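Side-chain contacts in 3-hydroxyisobutyrate dehydrogenase (Salmonella typhimurium, PDB 3G0O), which probably catalyses the oxidation of L-threonate to 2-oxo-tetronate, with NAD as the preferred cosubstrate and NADP as an alternative: residues S240-F245 with N271-A276; K247-V252 with S267-M272. All coordinates share one frame; numbering follows the deposited sequence.

Contact 1: residues S240-F245 with N271-A276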
loop_
_atom_site.group_PDB
_atom_site.type_symbol
_atom_site.label_atom_id
_atom_site.label_comp_id
_atom_site.label_asym_id
_atom_site.label_seq_id
_atom_site.Cartn_x
_atom_site.Cartn_y
_atom_site.Cartn_z
ATOM N N SER A 240 -1.962 -17.545 3.990
ATOM C CA SER A 240 -2.821 -16.958 5.011
ATOM C C SER A 240 -4.208 -17.032 4.363
ATOM O O SER A 240 -4.428 -16.459 3.298
ATOM C CB SER A 240 -2.426 -15.508 5.281
ATOM O OG SER A 240 -3.081 -15.032 6.443
ATOM N N ALA A 241 -5.132 -17.744 5.005
ATOM C CA ALA A 241 -6.469 -17.966 4.457
ATOM C C ALA A 241 -7.480 -16.824 4.440
ATOM O O ALA A 241 -7.407 -15.879 5.228
ATOM C CB ALA A 241 -7.100 -19.169 5.144
ATOM N N VAL A 242 -8.428 -16.943 3.516
ATOM C CA VAL A 242 -9.511 -15.983 3.370
ATOM C C VAL A 242 -10.215 -15.828 4.713
ATOM O O VAL A 242 -10.486 -14.710 5.162
ATOM C CB VAL A 242 -10.539 -16.471 2.313
ATOM C CG1 VAL A 242 -11.889 -15.772 2.503
ATOM C CG2 VAL A 242 -10.000 -16.209 0.919
ATOM N N ASP A 243 -10.501 -16.955 5.360
ATOM C CA ASP A 243 -11.185 -16.937 6.649
ATOM C C ASP A 243 -10.453 -16.154 7.739
ATOM O O ASP A 243 -11.067 -15.757 8.729
ATOM C CB ASP A 243 -11.467 -18.368 7.128
ATOM C CG ASP A 243 -12.621 -19.010 6.379
ATOM O OD1 ASP A 243 -13.439 -18.261 5.798
ATOM O OD2 ASP A 243 -12.722 -20.257 6.381
ATOM N N ILE A 244 -9.155 -15.918 7.558
ATOM C CA ILE A 244 -8.404 -15.153 8.549
ATOM C C ILE A 244 -8.909 -13.716 8.550
ATOM O O ILE A 244 -9.090 -13.116 9.609
ATOM C CB ILE A 244 -6.886 -15.121 8.251
ATOM C CG1 ILE A 244 -6.284 -16.520 8.411
ATOM C CG2 ILE A 244 -6.186 -14.147 9.209
ATOM C CD1 ILE A 244 -6.326 -17.051 9.828
ATOM N N PHE A 245 -9.127 -13.158 7.363
ATOM C CA PHE A 245 -9.611 -11.792 7.297
ATOM C C PHE A 245 -11.099 -11.657 7.560
ATOM O O PHE A 245 -11.568 -10.578 7.921
ATOM C CB PHE A 245 -9.195 -11.131 5.984
ATOM C CG PHE A 245 -7.803 -10.591 6.035
ATOM C CD1 PHE A 245 -6.732 -11.331 5.546
ATOM C CD2 PHE A 245 -7.546 -9.389 6.687
ATOM C CE1 PHE A 245 -5.422 -10.884 5.710
ATOM C CE2 PHE A 245 -6.244 -8.934 6.858
ATOM C CZ PHE A 245 -5.178 -9.686 6.368
ATOM N N ASN A 271 -17.414 -7.737 3.761
ATOM C CA ASN A 271 -18.443 -8.378 2.948
ATOM C C ASN A 271 -17.823 -9.170 1.804
ATOM O O ASN A 271 -18.306 -10.247 1.457
ATOM C CB ASN A 271 -19.414 -7.346 2.372
ATOM C CG ASN A 271 -20.387 -6.832 3.404
ATOM O OD1 ASN A 271 -20.775 -7.554 4.320
ATOM N ND2 ASN A 271 -20.805 -5.588 3.251
HETATM N N MSE A 272 -16.755 -8.637 1.219
HETATM C CA MSE A 272 -16.095 -9.338 0.117
HETATM C C MSE A 272 -15.456 -10.649 0.575
HETATM O O MSE A 272 -15.650 -11.690 -0.050
HETATM C CB MSE A 272 -15.043 -8.435 -0.532
HETATM C CG MSE A 272 -15.656 -7.266 -1.284
HETATM SE SE MSE A 272 -14.364 -5.896 -1.743
HETATM C CE MSE A 272 -13.415 -6.830 -3.157
ATOM N N PHE A 273 -14.702 -10.604 1.667
ATOM C CA PHE A 273 -14.076 -11.820 2.169
ATOM C C PHE A 273 -15.144 -12.805 2.633
ATOM O O PHE A 273 -14.996 -14.011 2.468
ATOM C CB PHE A 273 -13.111 -11.501 3.311
ATOM C CG PHE A 273 -11.785 -10.957 2.850
ATOM C CD1 PHE A 273 -10.848 -11.789 2.240
ATOM C CD2 PHE A 273 -11.468 -9.615 3.031
ATOM C CE1 PHE A 273 -9.610 -11.289 1.818
ATOM C CE2 PHE A 273 -10.234 -9.106 2.613
ATOM C CZ PHE A 273 -9.304 -9.946 2.007
ATOM N N THR A 274 -16.227 -12.288 3.207
ATOM C CA THR A 274 -17.305 -13.158 3.670
ATOM C C THR A 274 -17.942 -13.867 2.469
ATOM O O THR A 274 -18.264 -15.063 2.533
ATOM C CB THR A 274 -18.368 -12.351 4.455
ATOM O OG1 THR A 274 -17.774 -11.831 5.654
ATOM C CG2 THR A 274 -19.556 -13.251 4.837
ATOM N N SER A 275 -18.112 -13.136 1.369
ATOM C CA SER A 275 -18.683 -13.724 0.156
ATOM C C SER A 275 -17.752 -14.804 -0.389
ATOM O O SER A 275 -18.204 -15.859 -0.825
ATOM C CB SER A 275 -18.892 -12.664 -0.930
ATOM O OG SER A 275 -19.964 -11.795 -0.613
ATOM N N ALA A 276 -16.450 -14.531 -0.369
ATOM C CA ALA A 276 -15.471 -15.489 -0.863
ATOM C C ALA A 276 -15.534 -16.768 -0.033
ATOM O O ALA A 276 -15.414 -17.870 -0.566
ATOM C CB ALA A 276 -14.076 -14.888 -0.806
#
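Backbone hydrogen bonds I244 N to A241 O and S275 N to N271 O, 2.9 Å each, close the turns that bring V242 and F245 up to F273 and A276; no hydrogen bond crosses between the segments, and the side chains that meet are apolar. F245 presents its CB, not its ring, to F273: the carbon sits over the centre of the F273 face, 3.9 Å from the centroid and only 4° off the ring normal, a CH-pi contact. The F245 ring then swings away from helix 264-281, so although the two ring planes lie within 25° of each other, they are slid apart with centroids separated by 5.5 Å and scarcely overlap. V242 comes to the edge of the same F273 ring. Its CG1, anti to the backbone N (chi1 160°), reaches across to F273 O at 3.6 Å and fits against A276 CB at 4.1 Å. F273 is thus approached on one face by F245 and at one edge by V242. Beyond it, the F245 side chain, about 5 Å from a bound L(+)-tartaric acid, packs on Q183, A186 and I190 of helix 174-202, which also meets F273 through I190.

Contact 2: residues K247-V252 with S267-M272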
loop_
_atom_site.group_PDB
_atom_site.type_symbol
_atom_site.label_atom_id
_atom_site.label_comp_id
_atom_site.label_asym_id
_atom_site.label_seq_id
_atom_site.Cartn_x
_atom_site.Cartn_y
_atom_site.Cartn_z
ATOM N N LYS A 247 -12.389 -13.175 9.911
ATOM C CA LYS A 247 -12.270 -13.048 11.354
ATOM C C LYS A 247 -11.720 -11.682 11.757
ATOM O O LYS A 247 -12.324 -10.983 12.564
ATOM C CB LYS A 247 -11.357 -14.152 11.901
ATOM C CG LYS A 247 -10.883 -13.937 13.332
ATOM C CD LYS A 247 -10.047 -15.116 13.818
ATOM C CE LYS A 247 -8.831 -15.363 12.923
ATOM N NZ LYS A 247 -7.813 -14.275 13.019
ATOM N N ASP A 248 -10.581 -11.300 11.185
ATOM C CA ASP A 248 -9.954 -10.031 11.529
ATOM C C ASP A 248 -10.792 -8.800 11.217
ATOM O O ASP A 248 -10.887 -7.898 12.042
ATOM C CB ASP A 248 -8.579 -9.912 10.858
ATOM C CG ASP A 248 -7.529 -10.791 11.525
ATOM O OD1 ASP A 248 -7.884 -11.551 12.455
ATOM O OD2 ASP A 248 -6.350 -10.718 11.117
ATOM N N LEU A 249 -11.392 -8.754 10.032
ATOM C CA LEU A 249 -12.218 -7.612 9.674
ATOM C C LEU A 249 -13.495 -7.632 10.513
ATOM O O LEU A 249 -14.169 -6.611 10.663
ATOM C CB LEU A 249 -12.534 -7.628 8.177
ATOM C CG LEU A 249 -11.337 -7.245 7.290
ATOM C CD1 LEU A 249 -11.690 -7.458 5.828
ATOM C CD2 LEU A 249 -10.938 -5.800 7.543
ATOM N N GLY A 250 -13.819 -8.799 11.058
ATOM C CA GLY A 250 -14.983 -8.901 11.918
ATOM C C GLY A 250 -14.640 -8.208 13.228
ATOM O O GLY A 250 -15.463 -7.502 13.813
ATOM N N LEU A 251 -13.406 -8.407 13.686
ATOM C CA LEU A 251 -12.946 -7.791 14.923
ATOM C C LEU A 251 -12.867 -6.273 14.737
ATOM O O LEU A 251 -13.173 -5.506 15.654
ATOM C CB LEU A 251 -11.581 -8.359 15.316
ATOM C CG LEU A 251 -10.948 -7.849 16.612
ATOM C CD1 LEU A 251 -11.947 -7.939 17.759
ATOM C CD2 LEU A 251 -9.706 -8.679 16.916
ATOM N N VAL A 252 -12.452 -5.844 13.549
ATOM C CA VAL A 252 -12.382 -4.420 13.242
ATOM C C VAL A 252 -13.804 -3.848 13.326
ATOM O O VAL A 252 -14.034 -2.796 13.928
ATOM C CB VAL A 252 -11.804 -4.180 11.821
ATOM C CG1 VAL A 252 -12.078 -2.756 11.369
ATOM C CG2 VAL A 252 -10.296 -4.435 11.818
ATOM N N SER A 267 -16.062 -2.227 6.003
ATOM C CA SER A 267 -17.292 -3.015 6.007
ATOM C C SER A 267 -17.440 -3.672 4.637
ATOM O O SER A 267 -17.923 -4.800 4.525
ATOM C CB SER A 267 -18.519 -2.137 6.320
ATOM O OG SER A 267 -18.785 -1.198 5.292
ATOM N N THR A 268 -16.997 -2.972 3.598
ATOM C CA THR A 268 -17.072 -3.509 2.242
ATOM C C THR A 268 -16.111 -4.688 2.109
ATOM O O THR A 268 -16.476 -5.734 1.585
ATOM C CB THR A 268 -16.711 -2.431 1.190
ATOM O OG1 THR A 268 -17.659 -1.360 1.268
ATOM C CG2 THR A 268 -16.730 -3.024 -0.230
ATOM N N ALA A 269 -14.884 -4.519 2.593
ATOM C CA ALA A 269 -13.894 -5.590 2.513
ATOM C C ALA A 269 -14.374 -6.822 3.283
ATOM O O ALA A 269 -14.197 -7.952 2.828
ATOM C CB ALA A 269 -12.555 -5.107 3.067
ATOM N N LEU A 270 -14.976 -6.605 4.450
ATOM C CA LEU A 270 -15.478 -7.729 5.235
ATOM C C LEU A 270 -16.526 -8.477 4.418
ATOM O O LEU A 270 -16.527 -9.709 4.374
ATOM C CB LEU A 270 -16.087 -7.256 6.566
ATOM C CG LEU A 270 -16.862 -8.330 7.344
ATOM C CD1 LEU A 270 -15.957 -9.517 7.637
ATOM C CD2 LEU A 270 -17.407 -7.735 8.648
ATOM N N ASN A 271 -17.414 -7.737 3.761
ATOM C CA ASN A 271 -18.443 -8.378 2.948
ATOM C C ASN A 271 -17.823 -9.170 1.804
ATOM O O ASN A 271 -18.306 -10.247 1.457
ATOM C CB ASN A 271 -19.414 -7.346 2.372
ATOM C CG ASN A 271 -20.387 -6.832 3.404
ATOM O OD1 ASN A 271 -20.775 -7.554 4.320
ATOM N ND2 ASN A 271 -20.805 -5.588 3.251
HETATM N N MSE A 272 -16.755 -8.637 1.219
HETATM C CA MSE A 272 -16.095 -9.338 0.117
HETATM C C MSE A 272 -15.456 -10.649 0.575
HETATM O O MSE A 272 -15.650 -11.690 -0.050
HETATM C CB MSE A 272 -15.043 -8.435 -0.532
HETATM C CG MSE A 272 -15.656 -7.266 -1.284
HETATM SE SE MSE A 272 -14.364 -5.896 -1.743
HETATM C CE MSE A 272 -13.415 -6.830 -3.157
#
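An antiparallel helical hairpin, formed by helices 242-258 and 264-281, is held together here by L249 of the first arm and A269 and L270 of the second. The axes of segments 247-252 and 267-272 approach to 9.2 Å, and their directions differ by 149°. L249 points at the opposing helix and divides its contacts between two neighbours. Its CD1 lies against the methyl of A269, CD1 to CB 3.7 Å, and rests equally close to the backbone, 3.7 Å from L270 N. Nearer the root of the side chain, L249 CB meets L270 CB at 3.9 Å. L270 answers with both methyls. Its CG is anti to the backbone N (chi1 170°), which carries the branch across to the first arm, where CD1 fits beside L249 CB and lies 4.1 Å from G250 N, while CD2 comes to 4.0 Å from L249 O. G250 offers bare backbone to this leucine. The hairpin belongs to the all-helical C-terminal part of the chain, as in other beta-hydroxyacid dehydrogenases, whereas the dinucleotide-binding Rossmann part precedes it. On the side of helix 242-258 that does not face L270, K247 and D248 form a salt bridge, K247 NZ to D248 OD1 2.8 Å, in which the ammonium meets OD1 on its syn side, 35° out of the carboxylate plane. The other carboxylate oxygen, D248 OD2, is hydrogen-bonded to Q183 NE2 of helix 174-202, so both oxygens of the buried group have partners. The D248 side chain also touches T103 in a loop of the Rossmann part. On the second arm, T268 packs against T268 of the second subunit, and M272, present as selenomethionine, against L265 of that subunit.

How the contacts relate
Both contacts join helix 242-258 to helix 264-281, and their centres lie about 8 Å apart. Along the chain the order is 240-245, 247-252, 267-272 and 271-276, the last two sharing N271 and M272; contact 2 therefore lies nearer the turn of the antiparallel hairpin and contact 1 nearer its open end. Packing runs on between them, with F273 CD2 of contact 1 only 3.5 Å from L249 CD1 of contact 2. Together they form a continuous apolar seam in the C-terminal helical domain. It links the part nearer the turn to the end by the bound tartrate, where the side chain of F245 is about 8 Å from that of K179, the predicted active-site residue, consistent with a place beside the substrate pocket.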